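Local coordinates for pesticidal crystal protein Cry4Aa (Bacillus thuringiensis, PDB 2C9K) that promotes colloid-osmotic lysis of the midgut epithelial cells of insects by binding to them, acting as a toxin against mosquito larvae, at residues L3-I8 and S48-Q53; D42-W47 and I73-F78; T199-G204 and N226-K231; M232-L237 and R261-V266. All coordinates share one frame; numbering follows the deposited sequence.

Interaction 1 (L3-I8 and S48-Q53); sequences LSAYTI and SDFITQ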
loop_
_atom_site.group_PDB
_atom_site.type_symbol
_atom_site.label_atom_id
_atom_site.label_comp_id
_atom_site.label_asym_id
_atom_site.label_seq_id
_atom_site.Cartn_x
_atom_site.Cartn_y
_atom_site.Cartn_z
ATOM N N LEU A 3 -11.972 10.267 3.819
ATOM C CA LEU A 3 -11.192 10.508 5.032
ATOM C C LEU A 3 -9.720 10.474 4.621
ATOM O O LEU A 3 -9.138 9.400 4.469
ATOM C CB LEU A 3 -11.506 9.428 6.075
ATOM C CG LEU A 3 -11.038 9.656 7.518
ATOM C CD1 LEU A 3 -10.986 11.149 7.843
ATOM C CD2 LEU A 3 -11.983 8.927 8.470
ATOM N N SER A 4 -9.134 11.655 4.440
ATOM C CA SER A 4 -7.754 11.785 3.981
ATOM C C SER A 4 -6.620 11.539 4.961
ATOM O O SER A 4 -5.467 11.466 4.554
ATOM C CB SER A 4 -7.555 13.163 3.349
ATOM O OG SER A 4 -7.690 14.190 4.315
ATOM N N ALA A 5 -6.916 11.416 6.246
ATOM C CA ALA A 5 -5.849 11.182 7.214
ATOM C C ALA A 5 -5.089 9.901 6.874
ATOM O O ALA A 5 -3.857 9.881 6.898
ATOM C CB ALA A 5 -6.419 11.096 8.622
ATOM N N TYR A 6 -5.824 8.834 6.561
ATOM C CA TYR A 6 -5.219 7.551 6.205
ATOM C C TYR A 6 -4.088 7.758 5.206
ATOM O O TYR A 6 -2.938 7.406 5.466
ATOM C CB TYR A 6 -6.266 6.622 5.578
ATOM C CG TYR A 6 -7.380 6.180 6.506
ATOM C CD1 TYR A 6 -8.607 5.770 5.994
ATOM C CD2 TYR A 6 -7.200 6.151 7.893
ATOM C CE1 TYR A 6 -9.629 5.343 6.827
ATOM C CE2 TYR A 6 -8.216 5.724 8.740
ATOM C CZ TYR A 6 -9.431 5.322 8.200
ATOM O OH TYR A 6 -10.454 4.911 9.029
ATOM N N THR A 7 -4.424 8.339 4.058
ATOM C CA THR A 7 -3.437 8.577 3.020
ATOM C C THR A 7 -2.416 9.671 3.345
ATOM O O THR A 7 -1.308 9.641 2.813
ATOM C CB THR A 7 -4.119 8.880 1.666
ATOM O OG1 THR A 7 -5.163 9.840 1.856
ATOM C CG2 THR A 7 -4.712 7.608 1.073
ATOM N N ILE A 8 -2.762 10.630 4.205
ATOM C CA ILE A 8 -1.806 11.685 4.566
ATOM C C ILE A 8 -0.785 11.188 5.594
ATOM O O ILE A 8 0.412 11.428 5.467
ATOM C CB ILE A 8 -2.488 12.929 5.177
ATOM C CG1 ILE A 8 -3.317 13.666 4.122
ATOM C CG2 ILE A 8 -1.417 13.865 5.740
ATOM C CD1 ILE A 8 -4.160 14.781 4.691
ATOM N N SER A 48 -13.336 8.521 16.553
ATOM C CA SER A 48 -14.742 8.174 16.383
ATOM C C SER A 48 -14.971 7.972 14.897
ATOM O O SER A 48 -15.518 6.953 14.482
ATOM C CB SER A 48 -15.647 9.294 16.886
ATOM O OG SER A 48 -15.545 9.427 18.287
ATOM N N ASP A 49 -14.544 8.945 14.096
ATOM C CA ASP A 49 -14.698 8.851 12.655
ATOM C C ASP A 49 -14.046 7.577 12.134
ATOM O O ASP A 49 -14.618 6.878 11.295
ATOM C CB ASP A 49 -14.079 10.061 11.968
ATOM C CG ASP A 49 -14.778 11.347 12.333
ATOM O OD1 ASP A 49 -16.000 11.305 12.589
ATOM O OD2 ASP A 49 -14.113 12.404 12.350
ATOM N N PHE A 50 -12.852 7.270 12.631
ATOM C CA PHE A 50 -12.161 6.064 12.194
ATOM C C PHE A 50 -12.979 4.829 12.557
ATOM O O PHE A 50 -13.158 3.934 11.738
ATOM C CB PHE A 50 -10.763 5.965 12.828
ATOM C CG PHE A 50 -9.738 6.897 12.223
ATOM C CD1 PHE A 50 -8.389 6.744 12.529
ATOM C CD2 PHE A 50 -10.119 7.936 11.373
ATOM C CE1 PHE A 50 -7.433 7.608 12.005
ATOM C CE2 PHE A 50 -9.173 8.812 10.840
ATOM C CZ PHE A 50 -7.826 8.648 11.157
ATOM N N ILE A 51 -13.485 4.789 13.785
ATOM C CA ILE A 51 -14.272 3.648 14.246
ATOM C C ILE A 51 -15.653 3.581 13.593
ATOM O O ILE A 51 -16.092 2.521 13.152
ATOM C CB ILE A 51 -14.442 3.664 15.783
ATOM C CG1 ILE A 51 -13.075 3.678 16.458
ATOM C CG2 ILE A 51 -15.206 2.432 16.235
ATOM C CD1 ILE A 51 -13.157 3.653 17.954
ATOM N N THR A 52 -16.334 4.713 13.532
ATOM C CA THR A 52 -17.651 4.742 12.928
ATOM C C THR A 52 -17.588 4.304 11.472
ATOM O O THR A 52 -18.408 3.506 11.023
ATOM C CB THR A 52 -18.251 6.144 13.013
ATOM O OG1 THR A 52 -18.371 6.515 14.390
ATOM C CG2 THR A 52 -19.619 6.186 12.360
ATOM N N GLN A 53 -16.606 4.815 10.738
ATOM C CA GLN A 53 -16.474 4.466 9.329
ATOM C C GLN A 53 -16.224 2.974 9.137
ATOM O O GLN A 53 -16.790 2.355 8.235
ATOM C CB GLN A 53 -15.352 5.271 8.658
ATOM C CG GLN A 53 -15.353 5.125 7.132
ATOM C CD GLN A 53 -14.297 5.963 6.439
ATOM O OE1 GLN A 53 -14.234 6.000 5.210
ATOM N NE2 GLN A 53 -13.459 6.635 7.219
#
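F50 pushes its ring between L3, A5 and Y6, joining the N-terminal end of the chain to helix 46-58 in the helical bundle that forms the N-terminal, pore-forming domain of three-domain Cry toxins. Y6 covers one face of this ring. Its CE2 lies over the centre of the F50 ring, 3.6 Å above the plane. The two rings are nevertheless tilted by 49°, so the pair is oblique, neither a parallel stack nor a T. Both side chains have CG beside the backbone N (chi1 -66° for Y6), which sends them past each other in opposite directions and carries Y6 OH back to 3.8 Å from F50 CA. A tyrosine suits this place because its long flat side chain spans the gap between two helices with carbon along most of its length.

L3 comes in from another direction, crossing F50 at about a right angle. Its CD2 sits 3.6 Å from F50 CD2, approaching the ring obliquely. Q53, its chain extended, passes L3 in the opposite direction, so that its amide end lies beside the leucine. Beyond the contact, F50 also packs on S141, S142 and Q145 of helix 140-164, while Y6 rests on T234 and A235 of helix 222-240. A5, small enough to stand close to the ring, meets its edge in the ring plane, with A5 CB 3.8 Å from F50 CZ.

Interaction 2 (D42-W47 and I73-F78); sequences DQSNTW and ILNRSF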
loop_
_atom_site.group_PDB
_atom_site.type_symbol
_atom_site.label_atom_id
_atom_site.label_comp_id
_atom_site.label_asym_id
_atom_site.label_seq_id
_atom_site.Cartn_x
_atom_site.Cartn_y
_atom_site.Cartn_z
ATOM N N ASP A 42 -7.249 17.619 22.370
ATOM C CA ASP A 42 -7.660 16.408 23.068
ATOM C C ASP A 42 -9.172 16.261 23.160
ATOM O O ASP A 42 -9.687 15.599 24.061
ATOM C CB ASP A 42 -7.053 16.366 24.472
ATOM C CG ASP A 42 -7.546 17.490 25.357
ATOM O OD1 ASP A 42 -7.321 17.414 26.585
ATOM O OD2 ASP A 42 -8.150 18.450 24.828
ATOM N N GLN A 43 -9.881 16.886 22.228
ATOM C CA GLN A 43 -11.337 16.805 22.190
ATOM C C GLN A 43 -11.800 16.666 20.741
ATOM O O GLN A 43 -12.845 17.188 20.342
ATOM C CB GLN A 43 -11.965 18.046 22.839
ATOM C CG GLN A 43 -11.684 19.356 22.121
ATOM C CD GLN A 43 -12.319 20.551 22.814
ATOM O OE1 GLN A 43 -12.253 21.679 22.316
ATOM N NE2 GLN A 43 -12.937 20.309 23.970
ATOM N N SER A 44 -11.001 15.947 19.961
ATOM C CA SER A 44 -11.294 15.709 18.554
ATOM C C SER A 44 -12.205 14.491 18.409
ATOM O O SER A 44 -12.526 13.819 19.389
ATOM C CB SER A 44 -9.992 15.460 17.784
ATOM O OG SER A 44 -9.018 16.455 18.051
ATOM N N ASN A 45 -12.615 14.212 17.177
ATOM C CA ASN A 45 -13.467 13.062 16.894
ATOM C C ASN A 45 -12.837 12.185 15.819
ATOM O O ASN A 45 -13.528 11.436 15.131
ATOM C CB ASN A 45 -14.846 13.525 16.436
ATOM C CG ASN A 45 -15.535 14.385 17.466
ATOM O OD1 ASN A 45 -15.713 13.979 18.616
ATOM N ND2 ASN A 45 -15.929 15.586 17.062
ATOM N N THR A 46 -11.517 12.286 15.693
ATOM C CA THR A 46 -10.776 11.518 14.707
ATOM C C THR A 46 -10.978 10.012 14.891
ATOM O O THR A 46 -11.327 9.310 13.938
ATOM C CB THR A 46 -9.264 11.855 14.770
ATOM O OG1 THR A 46 -9.078 13.257 14.539
ATOM C CG2 THR A 46 -8.493 11.088 13.706
ATOM N N TRP A 47 -10.773 9.525 16.113
ATOM C CA TRP A 47 -10.936 8.104 16.415
ATOM C C TRP A 47 -12.385 7.645 16.243
ATOM O O TRP A 47 -12.642 6.511 15.840
ATOM C CB TRP A 47 -10.455 7.819 17.839
ATOM C CG TRP A 47 -9.144 8.463 18.127
ATOM C CD1 TRP A 47 -8.840 9.236 19.201
ATOM C CD2 TRP A 47 -7.979 8.457 17.294
ATOM N NE1 TRP A 47 -7.561 9.724 19.090
ATOM C CE2 TRP A 47 -7.009 9.260 17.929
ATOM C CE3 TRP A 47 -7.661 7.851 16.069
ATOM C CZ2 TRP A 47 -5.738 9.476 17.383
ATOM C CZ3 TRP A 47 -6.393 8.067 15.523
ATOM C CH2 TRP A 47 -5.450 8.875 16.184
ATOM N N ILE A 73 -9.859 7.867 25.221
ATOM C CA ILE A 73 -8.578 7.294 25.626
ATOM C C ILE A 73 -7.400 7.657 24.728
ATOM O O ILE A 73 -6.330 8.008 25.217
ATOM C CB ILE A 73 -8.661 5.748 25.689
ATOM C CG1 ILE A 73 -9.714 5.319 26.717
ATOM C CG2 ILE A 73 -7.298 5.164 26.045
ATOM C CD1 ILE A 73 -9.855 3.808 26.861
ATOM N N LEU A 74 -7.590 7.550 23.418
ATOM C CA LEU A 74 -6.528 7.852 22.467
ATOM C C LEU A 74 -6.318 9.346 22.259
ATOM O O LEU A 74 -5.330 9.760 21.655
ATOM C CB LEU A 74 -6.819 7.163 21.131
ATOM C CG LEU A 74 -6.168 5.798 20.860
ATOM C CD1 LEU A 74 -5.681 5.148 22.139
ATOM C CD2 LEU A 74 -7.169 4.909 20.164
ATOM N N ASN A 75 -7.248 10.153 22.758
ATOM C CA ASN A 75 -7.137 11.603 22.634
ATOM C C ASN A 75 -6.264 12.167 23.756
ATOM O O ASN A 75 -6.183 13.380 23.947
ATOM C CB ASN A 75 -8.523 12.250 22.651
ATOM C CG ASN A 75 -9.030 12.578 21.251
ATOM O OD1 ASN A 75 -8.602 11.970 20.268
ATOM N ND2 ASN A 75 -9.953 13.537 21.156
ATOM N N ARG A 76 -5.607 11.274 24.490
ATOM C CA ARG A 76 -4.720 11.672 25.571
ATOM C C ARG A 76 -3.340 11.874 24.981
ATOM O O ARG A 76 -2.559 12.691 25.466
ATOM C CB ARG A 76 -4.631 10.587 26.636
ATOM C CG ARG A 76 -5.900 10.355 27.423
ATOM C CD ARG A 76 -5.721 9.136 28.294
ATOM N NE ARG A 76 -6.928 8.776 29.021
ATOM C CZ ARG A 76 -7.116 7.589 29.583
ATOM N NH1 ARG A 76 -6.168 6.660 29.491
ATOM N NH2 ARG A 76 -8.240 7.328 30.239
ATOM N N SER A 77 -3.041 11.114 23.933
ATOM C CA SER A 77 -1.748 11.205 23.278
ATOM C C SER A 77 -1.474 12.635 22.835
ATOM O O SER A 77 -0.321 13.036 22.702
ATOM C CB SER A 77 -1.696 10.270 22.062
ATOM O OG SER A 77 -1.767 8.905 22.440
ATOM N N PHE A 78 -2.527 13.412 22.614
ATOM C CA PHE A 78 -2.327 14.785 22.172
ATOM C C PHE A 78 -1.416 15.568 23.109
ATOM O O PHE A 78 -0.400 16.118 22.687
ATOM C CB PHE A 78 -3.653 15.527 22.038
ATOM C CG PHE A 78 -3.486 16.970 21.666
ATOM C CD1 PHE A 78 -2.904 17.323 20.450
ATOM C CD2 PHE A 78 -3.853 17.980 22.549
ATOM C CE1 PHE A 78 -2.684 18.663 20.119
ATOM C CE2 PHE A 78 -3.639 19.326 22.229
ATOM C CZ PHE A 78 -3.053 19.665 21.014
#
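D42 begins the contact, packing its CB 3.2 Å from the backbone O of N75, while its backbone N lies 3.4 Å from CD2 of the F78 ring. F78 has CG anti to the backbone N (chi1 176°), which brings the ring round to this turn; its aromatic surface also meets F38. At S44 the backbone carbonyl takes over: N75 ND2 gives S44 O a weak, bent hydrogen bond of 3.1 Å, and N71 ND2 bonds the same oxygen. The S44 hydroxyl is engaged locally, with Q41 O and A40 N, as suits a small residue. Once helix 46-58 has begun, W47 supplies the flat surface. L74 CB sits over one face of the indole in a CH-pi contact, 3.6 Å from the centroid of the five-membered ring, and T46 CG2 lies over the opposite face. N75 OD1 lies 2.7 Å from W47 NE1, and N75 sits between the loop and the indole. The contact thus ties the start of helix 46-58 to the junction of helices 64-74 and 77-89 in the N-terminal helical bundle, where W47 and L74 both reach S142 of helix 140-164 and L74 also touches L121 of helix 103-123.

Interaction 3 (T199-G204 and N226-K231); sequences TTYKKG and NTYRTK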
loop_
_atom_site.group_PDB
_atom_site.type_symbol
_atom_site.label_atom_id
_atom_site.label_comp_id
_atom_site.label_asym_id
_atom_site.label_seq_id
_atom_site.Cartn_x
_atom_site.Cartn_y
_atom_site.Cartn_z
ATOM N N THR A 199 -2.628 -9.516 12.186
ATOM C CA THR A 199 -3.519 -10.520 12.772
ATOM C C THR A 199 -4.953 -9.994 12.813
ATOM O O THR A 199 -5.878 -10.617 12.282
ATOM C CB THR A 199 -3.107 -10.884 14.227
ATOM O OG1 THR A 199 -1.934 -11.702 14.209
ATOM C CG2 THR A 199 -4.219 -11.630 14.923
ATOM N N THR A 200 -5.116 -8.838 13.452
ATOM C CA THR A 200 -6.416 -8.211 13.602
ATOM C C THR A 200 -7.042 -7.899 12.254
ATOM O O THR A 200 -8.249 -8.067 12.065
ATOM C CB THR A 200 -6.291 -6.921 14.424
ATOM O OG1 THR A 200 -5.630 -7.221 15.659
ATOM C CG2 THR A 200 -7.667 -6.334 14.725
ATOM N N TYR A 201 -6.211 -7.443 11.321
ATOM C CA TYR A 201 -6.666 -7.118 9.979
ATOM C C TYR A 201 -7.307 -8.344 9.344
ATOM O O TYR A 201 -8.320 -8.237 8.651
ATOM C CB TYR A 201 -5.495 -6.649 9.100
ATOM C CG TYR A 201 -5.867 -6.587 7.638
ATOM C CD1 TYR A 201 -6.907 -5.763 7.205
ATOM C CD2 TYR A 201 -5.251 -7.421 6.703
ATOM C CE1 TYR A 201 -7.331 -5.779 5.884
ATOM C CE2 TYR A 201 -5.666 -7.449 5.384
ATOM C CZ TYR A 201 -6.709 -6.626 4.981
ATOM O OH TYR A 201 -7.148 -6.656 3.679
ATOM N N LYS A 202 -6.717 -9.511 9.572
ATOM C CA LYS A 202 -7.262 -10.737 9.003
ATOM C C LYS A 202 -8.492 -11.244 9.767
ATOM O O LYS A 202 -9.340 -11.940 9.206
ATOM C CB LYS A 202 -6.167 -11.805 8.921
ATOM C CG LYS A 202 -5.061 -11.395 7.965
ATOM C CD LYS A 202 -4.020 -12.466 7.756
ATOM C CE LYS A 202 -2.999 -11.999 6.705
ATOM N NZ LYS A 202 -1.912 -12.998 6.412
ATOM N N LYS A 203 -8.604 -10.884 11.043
ATOM C CA LYS A 203 -9.761 -11.307 11.819
ATOM C C LYS A 203 -10.978 -10.625 11.237
ATOM O O LYS A 203 -12.070 -11.197 11.223
ATOM C CB LYS A 203 -9.614 -10.932 13.295
ATOM C CG LYS A 203 -8.769 -11.908 14.082
ATOM C CD LYS A 203 -8.833 -11.632 15.575
ATOM C CE LYS A 203 -8.028 -12.665 16.355
ATOM N NZ LYS A 203 -7.976 -12.358 17.812
ATOM N N GLY A 204 -10.777 -9.398 10.760
ATOM C CA GLY A 204 -11.864 -8.637 10.168
ATOM C C GLY A 204 -12.208 -9.190 8.801
ATOM O O GLY A 204 -13.381 -9.359 8.458
ATOM N N ASN A 226 -14.188 -6.282 -0.054
ATOM C CA ASN A 226 -13.289 -5.425 -0.803
ATOM C C ASN A 226 -13.152 -4.016 -0.214
ATOM O O ASN A 226 -12.056 -3.455 -0.192
ATOM C CB ASN A 226 -13.754 -5.351 -2.258
ATOM C CG ASN A 226 -12.804 -4.569 -3.127
ATOM O OD1 ASN A 226 -11.684 -5.009 -3.398
ATOM N ND2 ASN A 226 -13.241 -3.391 -3.569
ATOM N N THR A 227 -14.253 -3.443 0.264
ATOM C CA THR A 227 -14.202 -2.103 0.830
ATOM C C THR A 227 -13.320 -2.090 2.074
ATOM O O THR A 227 -12.447 -1.234 2.233
ATOM C CB THR A 227 -15.615 -1.598 1.203
ATOM O OG1 THR A 227 -16.433 -1.573 0.030
ATOM C CG2 THR A 227 -15.550 -0.197 1.780
ATOM N N TYR A 228 -13.552 -3.052 2.954
ATOM C CA TYR A 228 -12.784 -3.152 4.183
ATOM C C TYR A 228 -11.281 -3.254 3.894
ATOM O O TYR A 228 -10.456 -2.726 4.646
ATOM C CB TYR A 228 -13.242 -4.369 4.970
ATOM C CG TYR A 228 -12.420 -4.617 6.196
ATOM C CD1 TYR A 228 -12.530 -3.800 7.319
ATOM C CD2 TYR A 228 -11.518 -5.674 6.237
ATOM C CE1 TYR A 228 -11.768 -4.036 8.450
ATOM C CE2 TYR A 228 -10.751 -5.917 7.362
ATOM C CZ TYR A 228 -10.879 -5.102 8.465
ATOM O OH TYR A 228 -10.120 -5.383 9.581
ATOM N N ARG A 229 -10.944 -3.929 2.795
ATOM C CA ARG A 229 -9.561 -4.130 2.371
ATOM C C ARG A 229 -8.942 -2.836 1.858
ATOM O O ARG A 229 -7.803 -2.494 2.184
ATOM C CB ARG A 229 -9.503 -5.207 1.277
ATOM C CG ARG A 229 -8.124 -5.407 0.652
ATOM C CD ARG A 229 -8.092 -6.634 -0.245
ATOM N NE ARG A 229 -9.039 -6.542 -1.351
ATOM C CZ ARG A 229 -9.408 -7.580 -2.093
ATOM N NH1 ARG A 229 -8.911 -8.785 -1.851
ATOM N NH2 ARG A 229 -10.287 -7.415 -3.068
ATOM N N THR A 230 -9.701 -2.115 1.051
ATOM C CA THR A 230 -9.221 -0.862 0.504
ATOM C C THR A 230 -9.023 0.177 1.603
ATOM O O THR A 230 -8.009 0.870 1.627
ATOM C CB THR A 230 -10.202 -0.327 -0.534
ATOM O OG1 THR A 230 -10.311 -1.278 -1.601
ATOM C CG2 THR A 230 -9.725 1.004 -1.082
ATOM N N LYS A 231 -9.985 0.282 2.517
ATOM C CA LYS A 231 -9.894 1.259 3.601
ATOM C C LYS A 231 -8.775 0.913 4.572
ATOM O O LYS A 231 -7.993 1.783 4.942
ATOM C CB LYS A 231 -11.218 1.356 4.373
ATOM C CG LYS A 231 -12.446 1.596 3.505
ATOM C CD LYS A 231 -12.303 2.837 2.650
ATOM C CE LYS A 231 -13.361 2.891 1.543
ATOM N NZ LYS A 231 -14.732 3.283 2.004
#
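Y228 and Y201 lay their rings side by side between two nearly antiparallel helices of the N-terminal bundle, the axes of the short segments being 11.0 Å apart and their directions 159° from each other. The first residue of 226-231 to reach across is Y228. Its ring plane is within 11° of that of Y201, but the rings are slid so far that they barely overlap, and contact is made by rims, Y228 CE2 lying 3.7 Å from Y201 CE1. With CG anti to the backbone N in both tyrosines, each ring runs toward the other helix. The Y228 hydroxyl ends 3.7 Å from G204 CA, where a glycine leaves room for it; Y201 O lies at the edge of the Y228 ring, in its plane.

R229 follows, and its aliphatic part serves as packing: CG is 3.4 Å from Y201 OH. Its chain then bends at CG-CD (chi3 60°), folding the charged end back along its own helix. There R229 NH2 donates a nearly straight 2.8 Å hydrogen bond to a lone pair of N226 OD1, and NH1 forms a salt bridge with E283. A long side chain can thus pack its methylenes on the tyrosine hydroxyl and still take its charged end to N226 and E283. Helix 183-208 packs here on helix 222-240: Y228 continues onto L205 and I208, Y201 onto M232 and L237, while N226 and T230 turn to strand 262-267.

Interaction 4 (M232-L237 and R261-V266); sequences MTTAVL and REIYQV
T233 lays its methyl group over one face of the R261 guanidinium, CG2 coming to 3.7 Å from NE. I263 CG2 occupies the same face, 3.9 Å above the plane and offset toward the rim, and lies 3.8 Å from T233 CG2. The three groups therefore close round one another, with carbon against the flat side of a cation; R261 NH2 forms a salt bridge with D238 and is hydrogen-bonded to H432 NE2. The bend of the arginine at chi2 (-60°) folds the chain toward the helix.

T234 adds a second methyl: its CG2 is 3.9 Å from I263 CD1 and faces R261 NH2 more loosely and obliquely. Helix 222-240 here meets strand 262-267, an edge strand of a three-stranded antiparallel sheet, next to 450-457. In three-domain Cry toxins such a helix of the pore-forming domain packs on a sheet of the central, beta-prism domain, and this contact is part of that seam.

Threonine suits the helix side because each residue has two branches with separate tasks. T233 OG1 bonds back to R229 O and T234 OG1 to K231 O, so the hydroxyls are spent within the helix and the methyls are left to pack outward. The branched I263 fills the strand side, its CG2 serving T233 and its CD1 T234. In the wider pi-type turn that follows, M232 O accepts from both V236 N and L237 N.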
loop_
_atom_site.group_PDB
_atom_site.type_symbol
_atom_site.label_atom_id
_atom_site.label_comp_id
_atom_site.label_asym_id
_atom_site.label_seq_id
_atom_site.Cartn_x
_atom_site.Cartn_y
_atom_site.Cartn_z
ATOM N N MET A 232 -8.695 -0.353 4.975
ATOM C CA MET A 232 -7.670 -0.789 5.916
ATOM C C MET A 232 -6.272 -0.840 5.317
ATOM O O MET A 232 -5.277 -0.693 6.027
ATOM C CB MET A 232 -8.032 -2.152 6.506
ATOM C CG MET A 232 -9.262 -2.122 7.392
ATOM S SD MET A 232 -9.139 -0.916 8.739
ATOM C CE MET A 232 -10.002 0.463 8.067
ATOM N N THR A 233 -6.173 -1.062 4.016
ATOM C CA THR A 233 -4.852 -1.089 3.415
ATOM C C THR A 233 -4.252 0.306 3.521
ATOM O O THR A 233 -3.100 0.460 3.920
ATOM C CB THR A 233 -4.905 -1.497 1.945
ATOM O OG1 THR A 233 -5.162 -2.903 1.856
ATOM C CG2 THR A 233 -3.588 -1.167 1.251
ATOM N N THR A 234 -5.043 1.320 3.179
ATOM C CA THR A 234 -4.579 2.698 3.230
ATOM C C THR A 234 -4.463 3.225 4.657
ATOM O O THR A 234 -3.788 4.224 4.895
ATOM C CB THR A 234 -5.517 3.628 2.452
ATOM O OG1 THR A 234 -6.770 3.729 3.133
ATOM C CG2 THR A 234 -5.763 3.082 1.077
ATOM N N ALA A 235 -5.123 2.565 5.605
ATOM C CA ALA A 235 -5.066 3.009 6.995
ATOM C C ALA A 235 -4.013 2.245 7.785
ATOM O O ALA A 235 -3.106 2.837 8.362
ATOM C CB ALA A 235 -6.430 2.858 7.657
ATOM N N VAL A 236 -4.113 0.925 7.788
ATOM C CA VAL A 236 -3.167 0.113 8.531
ATOM C C VAL A 236 -2.004 -0.467 7.724
ATOM O O VAL A 236 -0.872 -0.027 7.875
ATOM C CB VAL A 236 -3.903 -1.035 9.246
ATOM C CG1 VAL A 236 -2.949 -1.785 10.173
ATOM C CG2 VAL A 236 -5.080 -0.468 10.024
ATOM N N LEU A 237 -2.280 -1.444 6.868
ATOM C CA LEU A 237 -1.228 -2.100 6.090
ATOM C C LEU A 237 -0.168 -1.181 5.475
ATOM O O LEU A 237 1.026 -1.497 5.517
ATOM C CB LEU A 237 -1.852 -2.979 5.003
ATOM C CG LEU A 237 -2.938 -3.945 5.491
ATOM C CD1 LEU A 237 -3.258 -4.951 4.397
ATOM C CD2 LEU A 237 -2.472 -4.654 6.747
ATOM N N ARG A 261 1.389 -2.572 -3.647
ATOM C CA ARG A 261 0.071 -3.221 -3.654
ATOM C C ARG A 261 -1.027 -2.473 -4.432
ATOM O O ARG A 261 -0.991 -1.244 -4.564
ATOM C CB ARG A 261 -0.418 -3.404 -2.219
ATOM C CG ARG A 261 -1.157 -2.194 -1.639
ATOM C CD ARG A 261 -0.282 -0.951 -1.607
ATOM N NE ARG A 261 -0.955 0.188 -0.989
ATOM C CZ ARG A 261 -1.797 0.999 -1.621
ATOM N NH1 ARG A 261 -2.072 0.801 -2.907
ATOM N NH2 ARG A 261 -2.367 2.006 -0.965
ATOM N N GLU A 262 -2.010 -3.222 -4.925
ATOM C CA GLU A 262 -3.143 -2.625 -5.636
ATOM C C GLU A 262 -4.383 -2.660 -4.751
ATOM O O GLU A 262 -4.517 -3.530 -3.888
ATOM C CB GLU A 262 -3.485 -3.394 -6.922
ATOM C CG GLU A 262 -2.567 -3.146 -8.113
ATOM C CD GLU A 262 -3.082 -3.769 -9.408
ATOM O OE1 GLU A 262 -3.242 -5.003 -9.471
ATOM O OE2 GLU A 262 -3.329 -3.019 -10.370
ATOM N N ILE A 263 -5.283 -1.706 -4.953
ATOM C CA ILE A 263 -6.539 -1.684 -4.215
ATOM C C ILE A 263 -7.606 -1.384 -5.257
ATOM O O ILE A 263 -7.314 -0.772 -6.277
ATOM C CB ILE A 263 -6.548 -0.641 -3.072
ATOM C CG1 ILE A 263 -6.329 0.765 -3.618
ATOM C CG2 ILE A 263 -5.500 -1.021 -2.031
ATOM C CD1 ILE A 263 -6.376 1.832 -2.539
ATOM N N TYR A 264 -8.834 -1.828 -5.010
ATOM C CA TYR A 264 -9.906 -1.661 -5.987
ATOM C C TYR A 264 -11.161 -0.980 -5.474
ATOM O O TYR A 264 -11.527 -1.108 -4.306
ATOM C CB TYR A 264 -10.321 -3.034 -6.551
ATOM C CG TYR A 264 -9.180 -3.954 -6.952
ATOM C CD1 TYR A 264 -8.402 -4.586 -5.992
ATOM C CD2 TYR A 264 -8.889 -4.196 -8.295
ATOM C CE1 TYR A 264 -7.365 -5.437 -6.353
ATOM C CE2 TYR A 264 -7.855 -5.043 -8.668
ATOM C CZ TYR A 264 -7.093 -5.664 -7.692
ATOM O OH TYR A 264 -6.054 -6.506 -8.048
ATOM N N GLN A 265 -11.822 -0.266 -6.378
ATOM C CA GLN A 265 -13.078 0.410 -6.085
ATOM C C GLN A 265 -14.006 -0.215 -7.129
ATOM O O GLN A 265 -13.573 -0.487 -8.250
ATOM C CB GLN A 265 -12.932 1.924 -6.289
ATOM C CG GLN A 265 -11.932 2.585 -5.334
ATOM C CD GLN A 265 -11.794 4.097 -5.539
ATOM O OE1 GLN A 265 -11.809 4.588 -6.668
ATOM N NE2 GLN A 265 -11.635 4.834 -4.446
ATOM N N VAL A 266 -15.267 -0.467 -6.789
ATOM C CA VAL A 266 -16.146 -1.109 -7.765
ATOM C C VAL A 266 -17.392 -0.341 -8.218
ATOM O O VAL A 266 -17.911 0.523 -7.511
ATOM C CB VAL A 266 -16.530 -2.547 -7.276
ATOM C CG1 VAL A 266 -16.091 -2.738 -5.836
ATOM C CG2 VAL A 266 -18.019 -2.796 -7.436
#

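In the fold
Interactions 1, 2 and 3 lie within the N-terminal helical bundle, whereas interaction 4 joins that bundle to the central sheet domain. Along the chain, interactions 1 and 2 alternate their segments and share helix 46-58, with centres about 13 Å apart; interactions 3 and 4 follow later and share helix 222-240, with centres about 9 Å apart. N226 and T230 probably hydrogen-bond to Y264 O, linking the last two directly. Y6 of interaction 1 packs against A235 and T234 of interaction 4. Interaction 2 lies outermost, about 25 Å from interaction 4 between centres. Helix 222-240 thus connects bundle packing to the boundary with the next domain.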